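Local coordinates for probable adhesion protein (Pseudomonas aeruginosa PAO1, PDB 6R3Z) that binds ferrous iron, manganese and nickel ions and probably serves as the periplasmic solute-binding component of a metal transport system, at residues 13-18 with 111-116; 173-178 with 189-194; 177-182 with 248-253; 222-227 with 244-249. All coordinates share one frame; numbering follows the deposited sequence.

Contacts 1 and 3 lie deep in the chain, and all their touching residues are buried. Contacts 2 and 4 are partly buried and sit farther out, each with its centre about 15 Å from that of the chain. Contacts 2 and 4 belong to one parallel sheet, in which strands 172-175 and 220-226 are neighbours. They rest on backbone hydrogen bonds. Contacts 1 and 3 have no hydrogen bond between their segments. Contact 1 relies on aromatic and aliphatic packing; contact 3 adds joint coordination of nickel by a histidine from each segment. Contacts 2 and 3 share His177 and Gly178, whereas contacts 3 and 4 share Leu248 and Ser249.

Contact 1: 13-18 with 111-116; sequences LHPYYS and HTFLSI. With NI (nickel (II) ion), chain B.
Phe113 carries this contact, reaching from the 111-116 loop to the first turn of helix 14-24. Its CB lies 3.8 Å from CB of Pro15. CG sits between the backbone N and the carbonyl carbon (chi1 46°), which aims the ring at the helix start. CD1 packs 3.6 Å from CG of Pro15. Across the ring, CD2 meets Tyr16, with the hydroxyl OH 3.6 Å away and near the plane of the Phe113 ring. Tyr16 CE2 also touches CD2, and the two ring planes stand at 73°. Farther out, CE2 lies 3.8 Å from CD1 of Leu13, whose side chain is roughly perpendicular to that of Phe113. CZ forms the tip and stays close to the same methyl. The backbone CA of His111 covers one face of the ring near its rim.

The polar groups beside this apolar cluster have partners of their own. Tyr16 OH is hydrogen-bonded to Gln122, and Thr112 OG1 to Asn88. A type I turn runs from His111 to Leu114 and holds both Phe113 and the metal ligand His111. NE2 of His111 binds nickel at 2.2 Å. The other ring nitrogen, ND1, is hydrogen-bonded to Asn109. His41, His66, His177, His199 and His250 complete the six-histidine metal site of this solute-binding protein.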
loop_
_atom_site.group_PDB
_atom_site.type_symbol
_atom_site.label_atom_id
_atom_site.label_comp_id
_atom_site.label_asym_id
_atom_site.label_seq_id
_atom_site.Cartn_x
_atom_site.Cartn_y
_atom_site.Cartn_z
ATOM N N LEU A 13 5.022 2.152 -7.285
ATOM C CA LEU A 13 5.210 1.727 -5.897
ATOM C C LEU A 13 5.440 0.217 -5.852
ATOM O O LEU A 13 4.950 -0.509 -6.728
ATOM C CB LEU A 13 3.984 2.101 -5.033
ATOM C CG LEU A 13 3.493 3.567 -5.125
ATOM C CD1 LEU A 13 2.112 3.715 -4.536
ATOM C CD2 LEU A 13 4.471 4.543 -4.433
ATOM N N HIS A 14 6.162 -0.252 -4.813
ATOM C CA HIS A 14 6.497 -1.672 -4.634
ATOM C C HIS A 14 5.315 -2.630 -4.837
ATOM O O HIS A 14 5.482 -3.601 -5.579
ATOM C CB HIS A 14 7.166 -1.940 -3.279
ATOM C CG HIS A 14 8.526 -1.336 -3.158
ATOM N ND1 HIS A 14 8.697 0.023 -2.969
ATOM C CD2 HIS A 14 9.737 -1.931 -3.172
ATOM C CE1 HIS A 14 10.004 0.210 -2.867
ATOM N NE2 HIS A 14 10.669 -0.929 -3.011
ATOM N N PRO A 15 4.117 -2.388 -4.227
ATOM C CA PRO A 15 2.995 -3.336 -4.420
ATOM C C PRO A 15 2.640 -3.511 -5.887
ATOM O O PRO A 15 2.360 -4.638 -6.281
ATOM C CB PRO A 15 1.856 -2.699 -3.622
ATOM C CG PRO A 15 2.560 -1.937 -2.536
ATOM C CD PRO A 15 3.720 -1.313 -3.292
ATOM N N TYR A 16 2.719 -2.416 -6.696
ATOM C CA TYR A 16 2.398 -2.497 -8.130
ATOM C C TYR A 16 3.429 -3.308 -8.895
ATOM O O TYR A 16 3.044 -4.037 -9.806
ATOM C CB TYR A 16 2.131 -1.119 -8.745
ATOM C CG TYR A 16 0.938 -0.465 -8.081
ATOM C CD1 TYR A 16 -0.363 -0.749 -8.500
ATOM C CD2 TYR A 16 1.099 0.334 -6.952
ATOM C CE1 TYR A 16 -1.477 -0.219 -7.830
ATOM C CE2 TYR A 16 -0.003 0.851 -6.261
ATOM C CZ TYR A 16 -1.290 0.575 -6.703
ATOM O OH TYR A 16 -2.366 1.084 -6.006
ATOM N N TYR A 17 4.709 -3.260 -8.474
ATOM C CA TYR A 17 5.735 -4.125 -9.077
ATOM C C TYR A 17 5.300 -5.596 -8.839
ATOM O O TYR A 17 5.311 -6.412 -9.774
ATOM C CB TYR A 17 7.125 -3.893 -8.443
ATOM C CG TYR A 17 8.191 -4.716 -9.136
ATOM C CD1 TYR A 17 8.429 -6.042 -8.766
ATOM C CD2 TYR A 17 8.898 -4.203 -10.227
ATOM C CE1 TYR A 17 9.369 -6.822 -9.434
ATOM C CE2 TYR A 17 9.839 -4.980 -10.911
ATOM C CZ TYR A 17 10.062 -6.293 -10.514
ATOM O OH TYR A 17 10.994 -7.070 -11.147
ATOM N N SER A 18 4.887 -5.920 -7.599
ATOM C CA SER A 18 4.431 -7.284 -7.260
ATOM C C SER A 18 3.206 -7.704 -8.078
ATOM O O SER A 18 3.202 -8.807 -8.650
ATOM C CB SER A 18 4.161 -7.409 -5.762
ATOM O OG SER A 18 5.369 -7.422 -5.014
ATOM N N HIS A 111 -4.201 4.536 0.049
ATOM C CA HIS A 111 -3.520 3.263 0.377
ATOM C C HIS A 111 -4.350 2.004 0.089
ATOM O O HIS A 111 -4.377 1.075 0.906
ATOM C CB HIS A 111 -3.043 3.278 1.838
ATOM C CG HIS A 111 -2.118 4.406 2.150
ATOM N ND1 HIS A 111 -2.604 5.633 2.579
ATOM C CD2 HIS A 111 -0.761 4.455 2.120
ATOM C CE1 HIS A 111 -1.534 6.389 2.784
ATOM N NE2 HIS A 111 -0.402 5.730 2.502
ATOM N N THR A 112 -5.027 1.979 -1.078
ATOM C CA THR A 112 -5.887 0.848 -1.497
ATOM C C THR A 112 -5.079 -0.454 -1.616
ATOM O O THR A 112 -5.629 -1.551 -1.393
ATOM C CB THR A 112 -6.569 1.172 -2.830
ATOM O OG1 THR A 112 -5.555 1.335 -3.830
ATOM C CG2 THR A 112 -7.472 2.427 -2.751
ATOM N N PHE A 113 -3.757 -0.333 -1.943
ATOM C CA PHE A 113 -2.869 -1.507 -2.067
ATOM C C PHE A 113 -2.669 -2.242 -0.732
ATOM O O PHE A 113 -2.233 -3.387 -0.741
ATOM C CB PHE A 113 -1.520 -1.138 -2.698
ATOM C CG PHE A 113 -0.899 0.113 -2.121
ATOM C CD1 PHE A 113 -0.032 0.040 -1.030
ATOM C CD2 PHE A 113 -1.168 1.363 -2.674
ATOM C CE1 PHE A 113 0.557 1.196 -0.507
ATOM C CE2 PHE A 113 -0.590 2.527 -2.135
ATOM C CZ PHE A 113 0.256 2.434 -1.043
ATOM N N LEU A 114 -2.993 -1.611 0.407
ATOM C CA LEU A 114 -2.857 -2.301 1.692
ATOM C C LEU A 114 -4.195 -2.917 2.119
ATOM O O LEU A 114 -4.682 -2.680 3.209
ATOM C CB LEU A 114 -2.210 -1.423 2.777
ATOM C CG LEU A 114 -0.802 -0.900 2.438
ATOM C CD1 LEU A 114 -0.370 0.193 3.393
ATOM C CD2 LEU A 114 0.221 -2.015 2.387
ATOM N N SER A 115 -4.809 -3.654 1.208
ATOM C CA SER A 115 -6.078 -4.355 1.395
ATOM C C SER A 115 -6.009 -5.551 0.479
ATOM O O SER A 115 -5.628 -5.399 -0.687
ATOM C CB SER A 115 -7.253 -3.485 0.965
ATOM O OG SER A 115 -8.421 -4.260 0.702
ATOM N N ILE A 116 -6.399 -6.729 0.980
ATOM C CA ILE A 116 -6.388 -7.929 0.146
ATOM C C ILE A 116 -7.478 -7.809 -0.929
ATOM O O ILE A 116 -7.203 -8.072 -2.104
ATOM C CB ILE A 116 -6.521 -9.216 1.014
ATOM C CG1 ILE A 116 -5.263 -9.434 1.926
ATOM C CG2 ILE A 116 -6.811 -10.468 0.133
ATOM C CD1 ILE A 116 -3.919 -9.656 1.204
HETATM NI NI NI B . 1.618 6.599 2.376
#

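Contact 2: 173-178 with 189-194; sequences VATIHG and LEVTAV. With NI (nickel (II) ion), chain B.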
loop_
_atom_site.group_PDB
_atom_site.type_symbol
_atom_site.label_atom_id
_atom_site.label_comp_id
_atom_site.label_asym_id
_atom_site.label_seq_id
_atom_site.Cartn_x
_atom_site.Cartn_y
_atom_site.Cartn_z
ATOM N N VAL A 173 -8.041 1.661 18.061
ATOM C CA VAL A 173 -6.770 1.583 17.338
ATOM C C VAL A 173 -6.331 2.960 16.830
ATOM O O VAL A 173 -7.152 3.724 16.339
ATOM C CB VAL A 173 -6.998 0.603 16.133
ATOM C CG1 VAL A 173 -5.900 0.678 15.081
ATOM C CG2 VAL A 173 -7.187 -0.833 16.621
ATOM N N ALA A 174 -5.032 3.238 16.912
ATOM C CA ALA A 174 -4.421 4.432 16.334
ATOM C C ALA A 174 -3.264 3.983 15.406
ATOM O O ALA A 174 -2.715 2.890 15.580
ATOM C CB ALA A 174 -3.895 5.349 17.423
ATOM N N THR A 175 -2.908 4.810 14.413
ATOM C CA THR A 175 -1.780 4.530 13.526
ATOM C C THR A 175 -0.953 5.809 13.389
ATOM O O THR A 175 -1.502 6.902 13.543
ATOM C CB THR A 175 -2.182 3.970 12.139
ATOM O OG1 THR A 175 -2.775 4.994 11.319
ATOM C CG2 THR A 175 -3.081 2.720 12.220
ATOM N N ILE A 176 0.346 5.685 13.081
ATOM C CA ILE A 176 1.188 6.892 12.871
ATOM C C ILE A 176 0.869 7.452 11.465
ATOM O O ILE A 176 0.504 8.626 11.333
ATOM C CB ILE A 176 2.708 6.551 13.003
ATOM C CG1 ILE A 176 3.101 6.107 14.443
ATOM C CG2 ILE A 176 3.591 7.739 12.523
ATOM C CD1 ILE A 176 2.886 7.113 15.562
ATOM N N HIS A 177 1.010 6.588 10.428
ATOM C CA HIS A 177 0.748 6.905 9.018
ATOM C C HIS A 177 -0.688 6.477 8.702
ATOM O O HIS A 177 -1.136 5.458 9.220
ATOM C CB HIS A 177 1.759 6.165 8.122
ATOM C CG HIS A 177 1.846 6.656 6.711
ATOM N ND1 HIS A 177 2.673 7.721 6.366
ATOM C CD2 HIS A 177 1.295 6.152 5.582
ATOM C CE1 HIS A 177 2.574 7.841 5.050
ATOM N NE2 HIS A 177 1.783 6.897 4.530
ATOM N N GLY A 178 -1.405 7.256 7.888
ATOM C CA GLY A 178 -2.799 6.931 7.545
ATOM C C GLY A 178 -2.928 5.850 6.472
ATOM O O GLY A 178 -3.736 5.984 5.553
ATOM N N LEU A 189 -12.731 -3.507 11.387
ATOM C CA LEU A 189 -12.233 -2.531 12.344
ATOM C C LEU A 189 -11.976 -1.184 11.701
ATOM O O LEU A 189 -11.796 -1.087 10.487
ATOM C CB LEU A 189 -10.960 -3.055 13.023
ATOM C CG LEU A 189 -11.129 -4.251 13.960
ATOM C CD1 LEU A 189 -9.780 -4.816 14.338
ATOM C CD2 LEU A 189 -11.895 -3.848 15.230
ATOM N N GLU A 190 -11.956 -0.151 12.532
ATOM C CA GLU A 190 -11.759 1.240 12.137
ATOM C C GLU A 190 -10.563 1.824 12.903
ATOM O O GLU A 190 -10.237 1.359 13.993
ATOM C CB GLU A 190 -13.005 2.045 12.544
ATOM C CG GLU A 190 -13.799 2.631 11.395
ATOM C CD GLU A 190 -14.957 3.510 11.839
ATOM O OE1 GLU A 190 -15.410 3.371 13.000
ATOM O OE2 GLU A 190 -15.412 4.344 11.024
ATOM N N VAL A 191 -9.939 2.855 12.335
ATOM C CA VAL A 191 -8.836 3.579 12.963
ATOM C C VAL A 191 -9.461 4.796 13.691
ATOM O O VAL A 191 -10.080 5.661 13.052
ATOM C CB VAL A 191 -7.758 4.031 11.937
ATOM C CG1 VAL A 191 -6.693 4.896 12.610
ATOM C CG2 VAL A 191 -7.106 2.826 11.251
ATOM N N THR A 192 -9.291 4.867 15.017
ATOM C CA THR A 192 -9.811 5.990 15.805
ATOM C C THR A 192 -9.021 7.279 15.494
ATOM O O THR A 192 -9.611 8.359 15.343
ATOM C CB THR A 192 -9.769 5.658 17.313
ATOM O OG1 THR A 192 -10.805 4.719 17.602
ATOM C CG2 THR A 192 -9.984 6.894 18.214
ATOM N N ALA A 193 -7.679 7.166 15.451
ATOM C CA ALA A 193 -6.853 8.350 15.249
ATOM C C ALA A 193 -5.586 8.050 14.464
ATOM O O ALA A 193 -5.003 6.989 14.622
ATOM C CB ALA A 193 -6.488 8.956 16.610
ATOM N N VAL A 194 -5.143 9.028 13.655
ATOM C CA VAL A 194 -3.901 8.969 12.870
ATOM C C VAL A 194 -3.037 10.135 13.397
ATOM O O VAL A 194 -3.496 11.286 13.446
ATOM C CB VAL A 194 -4.179 9.055 11.337
ATOM C CG1 VAL A 194 -2.882 9.181 10.535
ATOM C CG2 VAL A 194 -4.999 7.851 10.856
HETATM NI NI NI B . 1.618 6.599 2.376
HETATM O O HOH W 1 -10.377 2.273 16.559
#
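Residues 189-194 lead into strand 193-194, which lies beside strand 172-175 in a beta-alpha-beta unit, with helix 181-185 between the two. Strand 193-194 is an outermost strand of its four-stranded parallel sheet. Contact begins at Glu190, whose carbonyl O takes a hydrogen bond from a water. That water accepts from Val173 N at 2.8 Å and is also hydrogen-bonded to Thr192 OG1, so it bridges the two segments at the Val173 end of the contact. Val191 comes next. Its CG2 lies 4.1 Å from CG2 of Thr175, and its side chain is set nearly perpendicular to that threonine. Thr192 N donates to Val173 O at 2.8 Å, while OG1 has a further partner in Arg172. Ala193 pairs with Ala174, and its O accepts from Thr175 N at 3.0 Å. Val194 pairs with Thr175 and closes the segment. Its CG1, anti to the backbone N (chi1 172°), reaches the turn beyond the strand and lies 3.6 Å from Gly178 N. The same turn holds His177, a nickel ligand. Thr175 OG1 touches Val194 CG2 and donates to His177 O at 2.7 Å, approaching from above the carbonyl plane.

Contact 3: 177-182 with 248-253; sequences HGAYDY and LSHISY. With NI (nickel (II) ion), chain B.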
loop_
_atom_site.group_PDB
_atom_site.type_symbol
_atom_site.label_atom_id
_atom_site.label_comp_id
_atom_site.label_asym_id
_atom_site.label_seq_id
_atom_site.Cartn_x
_atom_site.Cartn_y
_atom_site.Cartn_z
ATOM N N HIS A 177 1.010 6.588 10.428
ATOM C CA HIS A 177 0.748 6.905 9.018
ATOM C C HIS A 177 -0.688 6.477 8.702
ATOM O O HIS A 177 -1.136 5.458 9.220
ATOM C CB HIS A 177 1.759 6.165 8.122
ATOM C CG HIS A 177 1.846 6.656 6.711
ATOM N ND1 HIS A 177 2.673 7.721 6.366
ATOM C CD2 HIS A 177 1.295 6.152 5.582
ATOM C CE1 HIS A 177 2.574 7.841 5.050
ATOM N NE2 HIS A 177 1.783 6.897 4.530
ATOM N N GLY A 178 -1.405 7.256 7.888
ATOM C CA GLY A 178 -2.799 6.931 7.545
ATOM C C GLY A 178 -2.928 5.850 6.472
ATOM O O GLY A 178 -3.736 5.984 5.553
ATOM N N ALA A 179 -2.138 4.771 6.581
ATOM C CA ALA A 179 -2.041 3.722 5.567
ATOM C C ALA A 179 -2.920 2.496 5.761
ATOM O O ALA A 179 -2.989 1.678 4.834
ATOM C CB ALA A 179 -0.587 3.255 5.484
ATOM N N TYR A 180 -3.502 2.300 6.969
ATOM C CA TYR A 180 -4.104 1.011 7.323
ATOM C C TYR A 180 -5.624 0.951 7.470
ATOM O O TYR A 180 -6.149 -0.074 7.926
ATOM C CB TYR A 180 -3.416 0.509 8.604
ATOM C CG TYR A 180 -1.912 0.482 8.420
ATOM C CD1 TYR A 180 -1.320 -0.396 7.514
ATOM C CD2 TYR A 180 -1.107 1.475 8.977
ATOM C CE1 TYR A 180 0.052 -0.377 7.272
ATOM C CE2 TYR A 180 0.273 1.512 8.736
ATOM C CZ TYR A 180 0.841 0.605 7.854
ATOM O OH TYR A 180 2.197 0.625 7.597
ATOM N N ASP A 181 -6.337 1.989 7.021
ATOM C CA ASP A 181 -7.795 1.966 7.108
ATOM C C ASP A 181 -8.381 0.804 6.272
ATOM O O ASP A 181 -9.241 0.090 6.785
ATOM C CB ASP A 181 -8.371 3.332 6.717
ATOM C CG ASP A 181 -7.817 4.434 7.617
ATOM O OD1 ASP A 181 -6.655 4.873 7.383
ATOM O OD2 ASP A 181 -8.521 4.829 8.574
ATOM N N TYR A 182 -7.860 0.567 5.031
ATOM C CA TYR A 182 -8.358 -0.553 4.198
ATOM C C TYR A 182 -7.966 -1.900 4.813
ATOM O O TYR A 182 -8.753 -2.846 4.782
ATOM C CB TYR A 182 -7.808 -0.499 2.771
ATOM C CG TYR A 182 -8.210 0.734 2.003
ATOM C CD1 TYR A 182 -9.446 0.810 1.367
ATOM C CD2 TYR A 182 -7.369 1.840 1.935
ATOM C CE1 TYR A 182 -9.835 1.956 0.678
ATOM C CE2 TYR A 182 -7.745 2.994 1.240
ATOM C CZ TYR A 182 -8.982 3.046 0.618
ATOM O OH TYR A 182 -9.381 4.166 -0.068
ATOM N N LEU A 248 3.862 -1.955 11.419
ATOM C CA LEU A 248 3.387 -2.438 10.131
ATOM C C LEU A 248 4.228 -1.908 8.984
ATOM O O LEU A 248 4.903 -0.875 9.112
ATOM C CB LEU A 248 1.906 -2.062 9.928
ATOM C CG LEU A 248 0.879 -2.584 10.952
ATOM C CD1 LEU A 248 -0.488 -2.000 10.664
ATOM C CD2 LEU A 248 0.801 -4.143 10.964
ATOM N N SER A 249 4.153 -2.612 7.853
ATOM C CA SER A 249 4.860 -2.260 6.645
ATOM C C SER A 249 3.936 -1.576 5.635
ATOM O O SER A 249 2.881 -2.108 5.292
ATOM C CB SER A 249 5.498 -3.494 6.012
ATOM O OG SER A 249 6.148 -3.137 4.802
ATOM N N HIS A 250 4.397 -0.442 5.094
ATOM C CA HIS A 250 3.715 0.293 4.017
ATOM C C HIS A 250 4.113 -0.410 2.664
ATOM O O HIS A 250 3.657 0.009 1.596
ATOM C CB HIS A 250 4.268 1.734 4.018
ATOM C CG HIS A 250 3.499 2.758 3.225
ATOM N ND1 HIS A 250 3.443 2.719 1.830
ATOM C CD2 HIS A 250 2.940 3.925 3.645
ATOM C CE1 HIS A 250 2.807 3.831 1.467
ATOM N NE2 HIS A 250 2.472 4.572 2.521
ATOM N N ILE A 251 5.008 -1.437 2.722
ATOM C CA ILE A 251 5.530 -2.189 1.546
ATOM C C ILE A 251 6.175 -1.142 0.585
ATOM O O ILE A 251 5.764 -0.963 -0.571
ATOM C CB ILE A 251 4.450 -3.105 0.896
ATOM C CG1 ILE A 251 3.636 -3.868 2.017
ATOM C CG2 ILE A 251 5.123 -4.074 -0.131
ATOM C CD1 ILE A 251 2.471 -4.777 1.552
ATOM N N SER A 252 7.132 -0.360 1.135
ATOM C CA SER A 252 7.746 0.739 0.393
ATOM C C SER A 252 9.258 0.803 0.558
ATOM O O SER A 252 9.864 1.733 0.031
ATOM C CB SER A 252 7.148 2.055 0.885
ATOM O OG SER A 252 7.610 2.330 2.203
ATOM N N TYR A 253 9.867 -0.153 1.282
ATOM C CA TYR A 253 11.312 -0.129 1.559
ATOM C C TYR A 253 12.101 -1.221 0.841
ATOM O O TYR A 253 11.698 -2.368 0.881
ATOM C CB TYR A 253 11.520 -0.281 3.083
ATOM C CG TYR A 253 12.941 -0.032 3.529
ATOM C CD1 TYR A 253 13.396 1.259 3.780
ATOM C CD2 TYR A 253 13.840 -1.085 3.686
ATOM C CE1 TYR A 253 14.713 1.501 4.171
ATOM C CE2 TYR A 253 15.162 -0.856 4.070
ATOM C CZ TYR A 253 15.595 0.439 4.309
ATOM O OH TYR A 253 16.885 0.687 4.720
HETATM NI NI NI B . 1.618 6.599 2.376
#
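Tyr180 and Leu248 run antiparallel alongside one another, and with His250 they bury the most surface here. Leu248 sets its CD1 methyl over one face of the Tyr180 ring, 3.6 Å from the ring centroid and only 11° off the normal. This is a CH-pi contact. Leu248 CB lies farther along the ring, 3.5 Å from CZ of Tyr180. The opposite face is covered by CB of Ala179, so the ring is sandwiched between two aliphatic groups, which limits its rotation. The phenol points at the 248-250 backbone, with the carbonyl O of Ser249 at the ring edge, near its plane. Tyr180 OH has its hydrogen bond with Glu226, whose side chain also touches both His177 and His250.

His177 and His250 lie in loops that follow strands 172-175 and 244-248 of one parallel sheet. They converge on the six-histidine nickel site, where His41, His66, His111 and His199 supply the other ligands. His250 holds its CG anti to the backbone N (chi1 -166°), which carries the ring to the metal. Its NE2 binds nickel at 2.2 Å and lies 3.1 Å from NE2 of His177. That short approach is not a hydrogen bond, since both nitrogens bind the ion. The two imidazole planes meet at 67°, with CD2 of His177 at the edge of the His250 ring. His250 CD2 also packs 4.0 Å from CB of Ala179. Beyond Leu248, an ST turn shapes the loop through His250: Ser249 OG accepts from Ile251 N at 2.9 Å and has a second partner in Glu264.

Contact 4: 222-227 with 244-249; sequences VIFSEI and KLYSLS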
loop_
_atom_site.group_PDB
_atom_site.type_symbol
_atom_site.label_atom_id
_atom_site.label_comp_id
_atom_site.label_asym_id
_atom_site.label_seq_id
_atom_site.Cartn_x
_atom_site.Cartn_y
_atom_site.Cartn_z
ATOM N N VAL A 222 -4.142 0.216 21.187
ATOM C CA VAL A 222 -2.939 -0.104 20.418
ATOM C C VAL A 222 -2.594 1.004 19.436
ATOM O O VAL A 222 -3.482 1.730 18.984
ATOM C CB VAL A 222 -3.034 -1.486 19.692
ATOM C CG1 VAL A 222 -3.402 -2.620 20.655
ATOM C CG2 VAL A 222 -3.999 -1.450 18.509
ATOM N N ILE A 223 -1.301 1.096 19.087
ATOM C CA ILE A 223 -0.811 1.997 18.057
ATOM C C ILE A 223 0.051 1.178 17.075
ATOM O O ILE A 223 0.908 0.393 17.509
ATOM C CB ILE A 223 -0.119 3.292 18.582
ATOM C CG1 ILE A 223 0.189 4.280 17.415
ATOM C CG2 ILE A 223 1.137 2.970 19.425
ATOM C CD1 ILE A 223 0.273 5.774 17.824
ATOM N N PHE A 224 -0.209 1.342 15.769
ATOM C CA PHE A 224 0.571 0.712 14.711
ATOM C C PHE A 224 1.494 1.751 14.103
ATOM O O PHE A 224 1.020 2.721 13.491
ATOM C CB PHE A 224 -0.311 0.058 13.635
ATOM C CG PHE A 224 -1.172 -1.075 14.136
ATOM C CD1 PHE A 224 -0.622 -2.328 14.403
ATOM C CD2 PHE A 224 -2.532 -0.893 14.353
ATOM C CE1 PHE A 224 -1.417 -3.375 14.883
ATOM C CE2 PHE A 224 -3.326 -1.935 14.849
ATOM C CZ PHE A 224 -2.770 -3.183 15.081
ATOM N N SER A 225 2.810 1.578 14.319
ATOM C CA SER A 225 3.834 2.474 13.781
ATOM C C SER A 225 4.414 1.949 12.447
ATOM O O SER A 225 4.048 0.867 11.984
ATOM C CB SER A 225 4.931 2.746 14.815
ATOM O OG SER A 225 5.685 1.575 15.088
ATOM N N GLU A 226 5.314 2.728 11.833
ATOM C CA GLU A 226 5.925 2.374 10.551
ATOM C C GLU A 226 7.250 1.652 10.679
ATOM O O GLU A 226 8.181 2.172 11.298
ATOM C CB GLU A 226 6.163 3.658 9.705
ATOM C CG GLU A 226 4.886 4.337 9.221
ATOM C CD GLU A 226 4.099 3.424 8.311
ATOM O OE1 GLU A 226 4.512 3.234 7.143
ATOM O OE2 GLU A 226 3.113 2.832 8.804
ATOM N N ILE A 227 7.373 0.500 10.001
ATOM C CA ILE A 227 8.650 -0.198 9.917
ATOM C C ILE A 227 9.541 0.506 8.846
ATOM O O ILE A 227 10.748 0.649 9.051
ATOM C CB ILE A 227 8.457 -1.701 9.542
ATOM C CG1 ILE A 227 7.610 -2.456 10.593
ATOM C CG2 ILE A 227 9.815 -2.389 9.336
ATOM C CD1 ILE A 227 7.063 -3.865 10.124
ATOM N N LYS A 244 -0.017 0.196 23.835
ATOM C CA LYS A 244 0.807 -0.897 23.315
ATOM C C LYS A 244 1.195 -0.627 21.853
ATOM O O LYS A 244 0.345 -0.266 21.040
ATOM C CB LYS A 244 0.089 -2.260 23.424
ATOM C CG LYS A 244 -0.012 -2.811 24.841
ATOM C CD LYS A 244 -0.612 -4.220 24.837
ATOM C CE LYS A 244 -0.755 -4.795 26.230
ATOM N NZ LYS A 244 -1.398 -6.138 26.211
ATOM N N LEU A 245 2.474 -0.802 21.537
ATOM C CA LEU A 245 3.011 -0.529 20.217
ATOM C C LEU A 245 3.274 -1.789 19.375
ATOM O O LEU A 245 3.898 -2.746 19.841
ATOM C CB LEU A 245 4.308 0.303 20.361
ATOM C CG LEU A 245 5.108 0.590 19.084
ATOM C CD1 LEU A 245 4.420 1.623 18.239
ATOM C CD2 LEU A 245 6.536 1.019 19.423
ATOM N N TYR A 246 2.811 -1.746 18.118
ATOM C CA TYR A 246 3.042 -2.751 17.086
ATOM C C TYR A 246 3.488 -1.968 15.844
ATOM O O TYR A 246 3.277 -0.751 15.786
ATOM C CB TYR A 246 1.776 -3.578 16.799
ATOM C CG TYR A 246 1.249 -4.311 18.014
ATOM C CD1 TYR A 246 0.353 -3.700 18.885
ATOM C CD2 TYR A 246 1.624 -5.630 18.281
ATOM C CE1 TYR A 246 -0.143 -4.365 20.003
ATOM C CE2 TYR A 246 1.132 -6.307 19.404
ATOM C CZ TYR A 246 0.261 -5.659 20.270
ATOM O OH TYR A 246 -0.270 -6.265 21.382
ATOM N N SER A 247 4.157 -2.630 14.904
ATOM C CA SER A 247 4.628 -1.962 13.705
ATOM C C SER A 247 4.190 -2.726 12.459
ATOM O O SER A 247 4.116 -3.970 12.462
ATOM C CB SER A 247 6.142 -1.784 13.746
ATOM O OG SER A 247 6.528 -0.969 14.841
ATOM N N LEU A 248 3.862 -1.955 11.419
ATOM C CA LEU A 248 3.387 -2.438 10.131
ATOM C C LEU A 248 4.228 -1.908 8.984
ATOM O O LEU A 248 4.903 -0.875 9.112
ATOM C CB LEU A 248 1.906 -2.062 9.928
ATOM C CG LEU A 248 0.879 -2.584 10.952
ATOM C CD1 LEU A 248 -0.488 -2.000 10.664
ATOM C CD2 LEU A 248 0.801 -4.143 10.964
ATOM N N SER A 249 4.153 -2.612 7.853
ATOM C CA SER A 249 4.860 -2.260 6.645
ATOM C C SER A 249 3.936 -1.576 5.635
ATOM O O SER A 249 2.881 -2.108 5.292
ATOM C CB SER A 249 5.498 -3.494 6.012
ATOM O OG SER A 249 6.148 -3.137 4.802
HETATM O O HOH W 2 6.032 0.880 7.151
#
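Strands 220-226 and 244-248 lie side by side and parallel in a beta-alpha-beta unit, joined through helix 234-241. The directions of the two short segments differ by 38°, the twist of neighbouring strands. Backbone bonds run the length of the pair. Ile223 N donates to Lys244 O and its O accepts from Tyr246 N. Ser225 does likewise, its N giving to Tyr246 O and its O receiving Leu248 N at 2.9 Å. Ile227 N donates to Leu248 O just past the strand.

One face carries Val222, Phe224, Tyr246 and Leu248. Phe224 fits between two neighbours: its CD1 lies 3.6 Å from CB of Tyr246, and its CB 3.6 Å from CD1 of Leu248. Val222 CG1 packs 3.8 Å from CE1 of Tyr246, whose hydroxyl reaches Glu278. Helix 260-277 covers Tyr246 and Leu248 on this side.

The other face, with Ile223, Ser225, Leu245 and Ser247, holds a serine pair. Ser247 OG donates to Ser225 OG at 2.7 Å. Ser225 OG sits between its own backbone N and carbonyl carbon (chi1 67°) and also touches CD1 of Leu245 at 3.4 Å. That methyl packs 3.7 Å from CG2 of Ile223 as well, and helix 234-241 lies against this face.

Near the strand ends, a water donates to both Glu226 OE1 and Leu248 O, while OE2 is turned to Tyr180. The carboxylate thus stands in the second shell of the nickel site. The arrangement is that of a parallel sheet in an alpha/beta lobe, with the metal site at the C-terminal ends of the strands.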